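Side-chain contacts in putative antidote protein of plasmid maintenance system (Nostoc punctiforme, PDB 3CEC), which probably acts as the antitoxin of a plasmid-maintenance (toxin-antitoxin) module, with a helix-turn-helix fold that suggests DNA binding and transcriptional control: residues R15-H18 / P19-I23; Q49-N53 / G54-I58; A35-A38 / E39-V43. One frame throughout, in Å; residues are numbered along the deposited sequence.

Contact 1: residues R15-H18 / P19-I23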
loop_
_atom_site.group_PDB
_atom_site.type_symbol
_atom_site.label_atom_id
_atom_site.label_comp_id
_atom_site.label_asym_id
_atom_site.label_seq_id
_atom_site.Cartn_x
_atom_site.Cartn_y
_atom_site.Cartn_z
ATOM N N ARG A 15 2.989 -11.014 -8.180
ATOM C CA ARG A 15 2.254 -10.437 -7.045
ATOM C C ARG A 15 2.005 -8.973 -7.363
ATOM O O ARG A 15 2.773 -8.354 -8.119
ATOM C CB ARG A 15 3.022 -10.555 -5.711
ATOM C CG ARG A 15 4.322 -9.767 -5.628
ATOM N N PRO A 16 0.918 -8.430 -6.821
ATOM C CA PRO A 16 0.616 -7.027 -7.025
ATOM C C PRO A 16 1.692 -6.144 -6.434
ATOM O O PRO A 16 2.418 -6.542 -5.503
ATOM C CB PRO A 16 -0.716 -6.850 -6.288
ATOM C CG PRO A 16 -0.669 -7.884 -5.179
ATOM C CD PRO A 16 -0.011 -9.063 -5.862
ATOM N N ILE A 17 1.806 -4.947 -7.010
ATOM C CA ILE A 17 2.698 -3.909 -6.450
ATOM C C ILE A 17 1.959 -3.219 -5.314
ATOM O O ILE A 17 0.870 -2.667 -5.532
ATOM C CB ILE A 17 3.105 -2.893 -7.504
ATOM C CG1 ILE A 17 3.644 -3.576 -8.779
ATOM C CG2 ILE A 17 4.180 -1.962 -6.875
ATOM C CD1 ILE A 17 4.116 -2.629 -9.890
ATOM N N HIS A 18 2.488 -3.340 -4.074
ATOM C CA HIS A 18 1.894 -2.687 -2.851
ATOM C C HIS A 18 2.145 -1.209 -3.032
ATOM O O HIS A 18 3.182 -0.806 -3.583
ATOM C CB HIS A 18 2.501 -3.133 -1.463
ATOM C CG HIS A 18 1.707 -2.696 -0.226
ATOM N ND1 HIS A 18 0.775 -3.522 0.376
ATOM C CD2 HIS A 18 1.741 -1.563 0.545
ATOM C CE1 HIS A 18 0.253 -2.910 1.424
ATOM N NE2 HIS A 18 0.832 -1.727 1.553
ATOM N N PRO A 19 1.194 -0.406 -2.571
ATOM C CA PRO A 19 1.396 1.056 -2.523
ATOM C C PRO A 19 2.678 1.437 -1.819
ATOM O O PRO A 19 3.370 2.386 -2.198
ATOM C CB PRO A 19 0.189 1.551 -1.724
ATOM C CG PRO A 19 -0.837 0.483 -1.895
ATOM C CD PRO A 19 -0.174 -0.787 -2.185
ATOM N N GLY A 20 3.002 0.694 -0.788
ATOM C CA GLY A 20 4.176 0.958 0.013
ATOM C C GLY A 20 5.466 0.838 -0.768
ATOM O O GLY A 20 6.431 1.539 -0.513
ATOM N N GLU A 21 5.456 -0.091 -1.718
ATOM C CA GLU A 21 6.631 -0.314 -2.548
ATOM C C GLU A 21 6.836 0.867 -3.485
ATOM O O GLU A 21 7.999 1.305 -3.739
ATOM C CB GLU A 21 6.521 -1.614 -3.349
ATOM C CG GLU A 21 6.511 -2.840 -2.449
ATOM C CD GLU A 21 6.292 -4.154 -3.214
ATOM O OE1 GLU A 21 5.213 -4.372 -3.817
ATOM O OE2 GLU A 21 7.224 -4.974 -3.180
ATOM N N VAL A 22 5.724 1.416 -3.933
ATOM C CA VAL A 22 5.788 2.574 -4.833
ATOM C C VAL A 22 6.281 3.780 -4.064
ATOM O O VAL A 22 7.173 4.533 -4.530
ATOM C CB VAL A 22 4.450 2.895 -5.500
ATOM C CG1 VAL A 22 4.572 4.130 -6.427
ATOM C CG2 VAL A 22 3.972 1.620 -6.309
ATOM N N ILE A 23 5.754 3.949 -2.862
ATOM C CA ILE A 23 6.195 5.042 -1.994
ATOM C C ILE A 23 7.708 4.939 -1.717
ATOM O O ILE A 23 8.412 5.916 -1.833
ATOM C CB ILE A 23 5.355 5.134 -0.677
ATOM C CG1 ILE A 23 3.938 5.576 -1.034
ATOM C CG2 ILE A 23 6.010 6.072 0.328
ATOM C CD1 ILE A 23 2.983 5.327 0.063
#
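Glu21 reaches back past the start of its own helix and takes the backbone N-H of His18. The arrangement is a helix N-cap. His18 is the N-cap residue, Pro19 begins helix 19-30, and Glu21 is the third residue of the first turn. A glutamate in that place, bonded to the N-cap amide, makes one half of a capping box. His18 N lies 2.9 Å from Glu21 OE1, and the N-H...O angle is 160°. OE1 accepts this bond with its anti lone pair, the one away from OE2. Glu21 CG stands anti to the carbonyl carbon; this chi1 of -65° and the extended chain bring OE1 back to the His18 amide. The backbone side of the cap is looser. His18 O accepts two weak bonds, from Glu21 N at 3.0 Å and from Val22 N at 3.4 Å. The carboxylate also lies near the helix N-terminus, where the helix dipole would be expected to favour a negative charge. Pro19 CD sits over one face of the His18 ring, 3.6 Å from the centroid, in a CH-pi contact. Ile17 adds a small apolar touch: its side chain meets Val22 at about a right angle, and Ile17 CG2 comes within 3.6 Å of Val22 CG2.

Farther out, helix 74-101 packs against both parts. Pro16 touches Trp87, Pro19 touches Gln81, and Val22 touches Trp77. Ile23, one residue on, meets Val51 and Ile52 of helix 45-52. Its backbone N donates to Pro19 O at 2.9 Å.

Contact 2: residues Q49-N53 / G54-I58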
loop_
_atom_site.group_PDB
_atom_site.type_symbol
_atom_site.label_atom_id
_atom_site.label_comp_id
_atom_site.label_asym_id
_atom_site.label_seq_id
_atom_site.Cartn_x
_atom_site.Cartn_y
_atom_site.Cartn_z
ATOM N N GLN A 49 5.713 4.421 7.598
ATOM C CA GLN A 49 6.582 3.264 7.575
ATOM C C GLN A 49 5.751 1.979 7.516
ATOM O O GLN A 49 6.169 0.989 6.877
ATOM C CB GLN A 49 7.530 3.260 8.775
ATOM C CG GLN A 49 8.734 2.379 8.563
ATOM C CD GLN A 49 9.584 2.821 7.392
ATOM O OE1 GLN A 49 10.102 3.942 7.380
ATOM N NE2 GLN A 49 9.753 1.934 6.406
ATOM N N GLU A 50 4.580 1.997 8.168
ATOM C CA GLU A 50 3.688 0.822 8.160
ATOM C C GLU A 50 3.141 0.578 6.777
ATOM O O GLU A 50 2.961 -0.566 6.379
ATOM C CB GLU A 50 2.595 0.906 9.211
ATOM C CG GLU A 50 3.196 0.824 10.611
ATOM C CD GLU A 50 2.195 1.212 11.709
ATOM O OE1 GLU A 50 1.146 1.824 11.397
ATOM O OE2 GLU A 50 2.494 0.940 12.905
ATOM N N VAL A 51 2.866 1.664 6.048
ATOM C CA VAL A 51 2.375 1.514 4.652
ATOM C C VAL A 51 3.494 0.933 3.800
ATOM O O VAL A 51 3.326 -0.028 3.043
ATOM C CB VAL A 51 1.875 2.838 4.088
ATOM C CG1 VAL A 51 1.512 2.697 2.578
ATOM C CG2 VAL A 51 0.631 3.347 4.845
ATOM N N ILE A 52 4.674 1.487 3.969
ATOM C CA ILE A 52 5.850 1.040 3.209
ATOM C C ILE A 52 6.113 -0.424 3.423
ATOM O O ILE A 52 6.475 -1.162 2.480
ATOM C CB ILE A 52 7.083 1.864 3.551
ATOM C CG1 ILE A 52 6.902 3.241 2.964
ATOM C CG2 ILE A 52 8.386 1.219 2.965
ATOM C CD1 ILE A 52 8.062 4.259 3.330
ATOM N N ASN A 53 5.940 -0.857 4.670
ATOM C CA ASN A 53 6.288 -2.241 5.075
ATOM C C ASN A 53 5.155 -3.209 4.782
ATOM O O ASN A 53 5.242 -4.405 5.076
ATOM C CB ASN A 53 6.636 -2.364 6.556
ATOM C CG ASN A 53 7.820 -1.500 7.025
ATOM O OD1 ASN A 53 8.700 -1.103 6.261
ATOM N ND2 ASN A 53 7.859 -1.264 8.344
ATOM N N GLY A 54 4.075 -2.696 4.213
ATOM C CA GLY A 54 2.918 -3.508 3.858
ATOM C C GLY A 54 2.130 -4.013 5.050
ATOM O O GLY A 54 1.386 -5.014 4.947
ATOM N N GLN A 55 2.278 -3.326 6.182
ATOM C CA GLN A 55 1.514 -3.623 7.408
ATOM C C GLN A 55 0.222 -2.832 7.594
ATOM O O GLN A 55 -0.621 -3.112 8.473
ATOM C CB GLN A 55 2.372 -3.354 8.639
ATOM C CG GLN A 55 3.697 -4.049 8.689
ATOM C CD GLN A 55 4.550 -3.436 9.784
ATOM O OE1 GLN A 55 5.528 -2.720 9.518
ATOM N NE2 GLN A 55 4.133 -3.647 11.031
ATOM N N ARG A 56 0.081 -1.788 6.799
ATOM C CA ARG A 56 -1.048 -0.914 6.895
ATOM C C ARG A 56 -1.526 -0.608 5.480
ATOM O O ARG A 56 -0.733 -0.343 4.582
ATOM C CB ARG A 56 -0.626 0.392 7.607
ATOM C CG ARG A 56 -1.652 1.462 7.672
ATOM C CD ARG A 56 -1.148 2.671 8.444
ATOM N NE ARG A 56 -0.892 2.343 9.844
ATOM C CZ ARG A 56 -1.851 2.144 10.755
ATOM N NH1 ARG A 56 -3.135 2.251 10.423
ATOM N NH2 ARG A 56 -1.529 1.837 12.009
ATOM N N SER A 57 -2.831 -0.642 5.311
ATOM C CA SER A 57 -3.431 -0.283 4.027
ATOM C C SER A 57 -3.537 1.215 3.858
ATOM O O SER A 57 -3.731 1.967 4.838
ATOM C CB SER A 57 -4.847 -0.851 3.905
ATOM O OG SER A 57 -4.763 -2.248 3.930
ATOM N N ILE A 58 -3.539 1.617 2.596
ATOM C CA ILE A 58 -3.898 3.008 2.233
ATOM C C ILE A 58 -5.367 3.250 2.571
ATOM O O ILE A 58 -6.253 2.554 2.061
ATOM C CB ILE A 58 -3.766 3.228 0.668
ATOM C CG1 ILE A 58 -2.323 3.027 0.169
ATOM C CG2 ILE A 58 -4.323 4.590 0.246
ATOM C CD1 ILE A 58 -1.400 3.960 0.693
#
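Arg56 folds back over the end of helix 45-52 and meets Glu50. Its CB starts 3.6 Å from Glu50 CB. CG and CD then run past Val51, each 4.1 Å from Val51 CG2. The chain bends at the next bond (chi3 -64°) and turns the guanidinium onto the carboxylate. Arg56 NE lies 2.6 Å from Glu50 OE1, and Arg56 NH2 lies 2.7 Å from the same oxygen. This is a side-on salt bridge in which both nitrogens grip one atom. OE1 lies in the guanidinium plane. NE meets it nearly along its C-O bond, and NH2 comes from the syn side, well out of the carboxylate plane. The two planes are 27° apart.

The helix itself ends in a Schellman motif. Gly54 has positive phi, with Gln55 N bonded to Glu50 O (2.9 Å) and Gly54 N to Val51 O (3.0 Å). Beside the turn, Asn53 ND2 donates to Gln55 OE1 at 3.0 Å, with the two amides almost coplanar. On the buried side Val51 CG1 packs against Ile58 CD1 at 3.7 Å, and Ile58 goes on to Ala63 and Leu66 of helix 60-70.

Gln46 NE2 holds Glu50 OE2, so both carboxylate oxygens have donors. The carboxylate is therefore held against rotation, and the paired charges are likely to keep Glu50 ionised.

Contact 3: residues A35-A38 / E39-V43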
loop_
_atom_site.group_PDB
_atom_site.type_symbol
_atom_site.label_atom_id
_atom_site.label_comp_id
_atom_site.label_asym_id
_atom_site.label_seq_id
_atom_site.Cartn_x
_atom_site.Cartn_y
_atom_site.Cartn_z
ATOM N N ALA A 35 10.369 10.066 7.535
ATOM C CA ALA A 35 9.963 11.176 8.454
ATOM C C ALA A 35 9.698 12.483 7.715
ATOM O O ALA A 35 8.724 13.191 8.009
ATOM C CB ALA A 35 11.042 11.338 9.568
ATOM N N ASN A 36 10.522 12.754 6.703
ATOM C CA ASN A 36 10.419 13.949 5.873
ATOM C C ASN A 36 9.091 13.861 5.112
ATOM O O ASN A 36 8.314 14.814 5.006
ATOM C CB ASN A 36 11.495 14.025 4.779
ATOM C CG ASN A 36 12.938 14.053 5.295
ATOM O OD1 ASN A 36 13.888 13.574 4.597
ATOM N ND2 ASN A 36 13.124 14.674 6.455
ATOM N N PHE A 37 8.789 12.668 4.624
ATOM C CA PHE A 37 7.600 12.531 3.773
ATOM C C PHE A 37 6.356 12.579 4.650
ATOM O O PHE A 37 5.329 13.183 4.279
ATOM C CB PHE A 37 7.640 11.210 3.023
ATOM C CG PHE A 37 6.605 11.099 1.938
ATOM C CD1 PHE A 37 6.506 12.065 0.957
ATOM C CD2 PHE A 37 5.859 9.932 1.808
ATOM C CE1 PHE A 37 5.556 11.941 -0.047
ATOM C CE2 PHE A 37 4.952 9.807 0.780
ATOM C CZ PHE A 37 4.802 10.763 -0.128
ATOM N N ALA A 38 6.470 11.982 5.838
ATOM C CA ALA A 38 5.320 12.003 6.797
ATOM C C ALA A 38 4.987 13.439 7.188
ATOM O O ALA A 38 3.821 13.841 7.280
ATOM C CB ALA A 38 5.623 11.141 8.061
ATOM N N GLU A 39 6.028 14.242 7.306
ATOM C CA GLU A 39 5.861 15.644 7.673
ATOM C C GLU A 39 5.079 16.372 6.568
ATOM O O GLU A 39 4.160 17.172 6.811
ATOM C CB GLU A 39 7.202 16.268 7.906
ATOM C CG GLU A 39 7.152 17.675 8.337
ATOM C CD GLU A 39 8.478 18.086 8.944
ATOM O OE1 GLU A 39 9.489 18.066 8.203
ATOM O OE2 GLU A 39 8.503 18.408 10.155
ATOM N N ILE A 40 5.440 16.095 5.329
ATOM C CA ILE A 40 4.757 16.684 4.172
ATOM C C ILE A 40 3.294 16.306 4.156
ATOM O O ILE A 40 2.409 17.163 3.930
ATOM C CB ILE A 40 5.467 16.263 2.876
ATOM C CG1 ILE A 40 6.786 17.019 2.799
ATOM C CG2 ILE A 40 4.653 16.580 1.650
ATOM C CD1 ILE A 40 7.768 16.370 1.779
ATOM N N LEU A 41 3.026 15.028 4.385
ATOM C CA LEU A 41 1.651 14.527 4.278
ATOM C C LEU A 41 0.800 14.893 5.455
ATOM O O LEU A 41 -0.419 14.864 5.326
ATOM C CB LEU A 41 1.642 13.001 4.185
ATOM C CG LEU A 41 2.327 12.423 2.956
ATOM C CD1 LEU A 41 2.290 10.892 3.103
ATOM C CD2 LEU A 41 1.677 12.840 1.657
ATOM N N GLY A 42 1.409 15.166 6.610
ATOM C CA GLY A 42 0.688 15.457 7.853
ATOM C C GLY A 42 0.175 14.188 8.505
ATOM O O GLY A 42 -0.929 14.152 9.038
ATOM N N VAL A 43 0.990 13.130 8.428
ATOM C CA VAL A 43 0.734 11.903 9.207
ATOM C C VAL A 43 2.028 11.536 9.937
ATOM O O VAL A 43 3.048 12.149 9.724
ATOM C CB VAL A 43 0.296 10.715 8.349
ATOM C CG1 VAL A 43 -1.039 11.087 7.614
ATOM C CG2 VAL A 43 1.358 10.214 7.391
HETATM O O HOH W 1 9.557 17.459 5.237
HETATM O O HOH W 2 11.380 16.259 8.023
#
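Phe37 lays one ring face under Leu41, one helical turn on. Leu41 CG stands 4.2 Å above the ring plane, over its centre. Leu41 CD1 makes the CH-pi contact, 4.1 Å from the centroid, and comes to 3.7 Å from Phe37 CE2. Phe37 CB points away from the next turn, but with CG anti to the backbone N (chi1 -169°) the ring comes back beside Leu41. Both residues are buried. Phe37 also meets Ile23 and Leu27 of helix 19-30 and Leu66 of helix 60-70, while Leu41 meets Ile48 and Ala69. With an alanine here in place of Phe37, Leu41 would probably lose the aromatic face beneath its CD1, and a gap would be likely to open between helices 19-30, 34-41 and 60-70.

The exposed flank of the helix is polar and joined through water. Glu39 OE1 accepts from two waters. One also donates to Asn36 O. The other accepts from Asn36 ND2 and lies 2.6 Å from Glu39 OE1. The second water thus links the two side chains; the first ties Glu39 to the backbone of Asn36.

At the helix end, Ala38 O takes two backbone donors, Gly42 N at 2.8 Å and Val43 N at 3.1 Å. Gly42 has left helical geometry with positive phi (79°), a conformation that favours glycine. The chain turns there, and Val43 CG2 comes back to 4.4 Å from Ala38 CB. Both residues face Ile48 of the next helix, and the small methyl of Ala38 suits that close approach. Leu41 O is held by Arg65 NH1. A small alanine facing the second helix, then a glycine in the turn, is typical of the helix-turn-helix motif, here helices 34-41 and 45-52.

In the fold
Contacts 1 and 2 are neighbours, with centres 9 Å apart; Pro19 CB packs 3.5 Å from Ile58 CG1. Contact 1 starts a helix, capped by a carboxylate; contacts 2 and 3 each end one at a glycine with positive phi, and contact 2 adds a salt bridge. In contacts 1 and 2 the charged groups lie on the outer side, while apolar residues such as Pro19, Val51 and Ile58 face inward. Contact 3 lies farther from the chain centre, yet its aromatic packing is buried, and Ile23 CG2 comes 3.9 Å from Phe37 CE2. Contacts 2 and 3 do not touch. They belong to the two consecutive helices of the helix-turn-helix, and contact 3 bonds its polar flank through water instead of charge pairs.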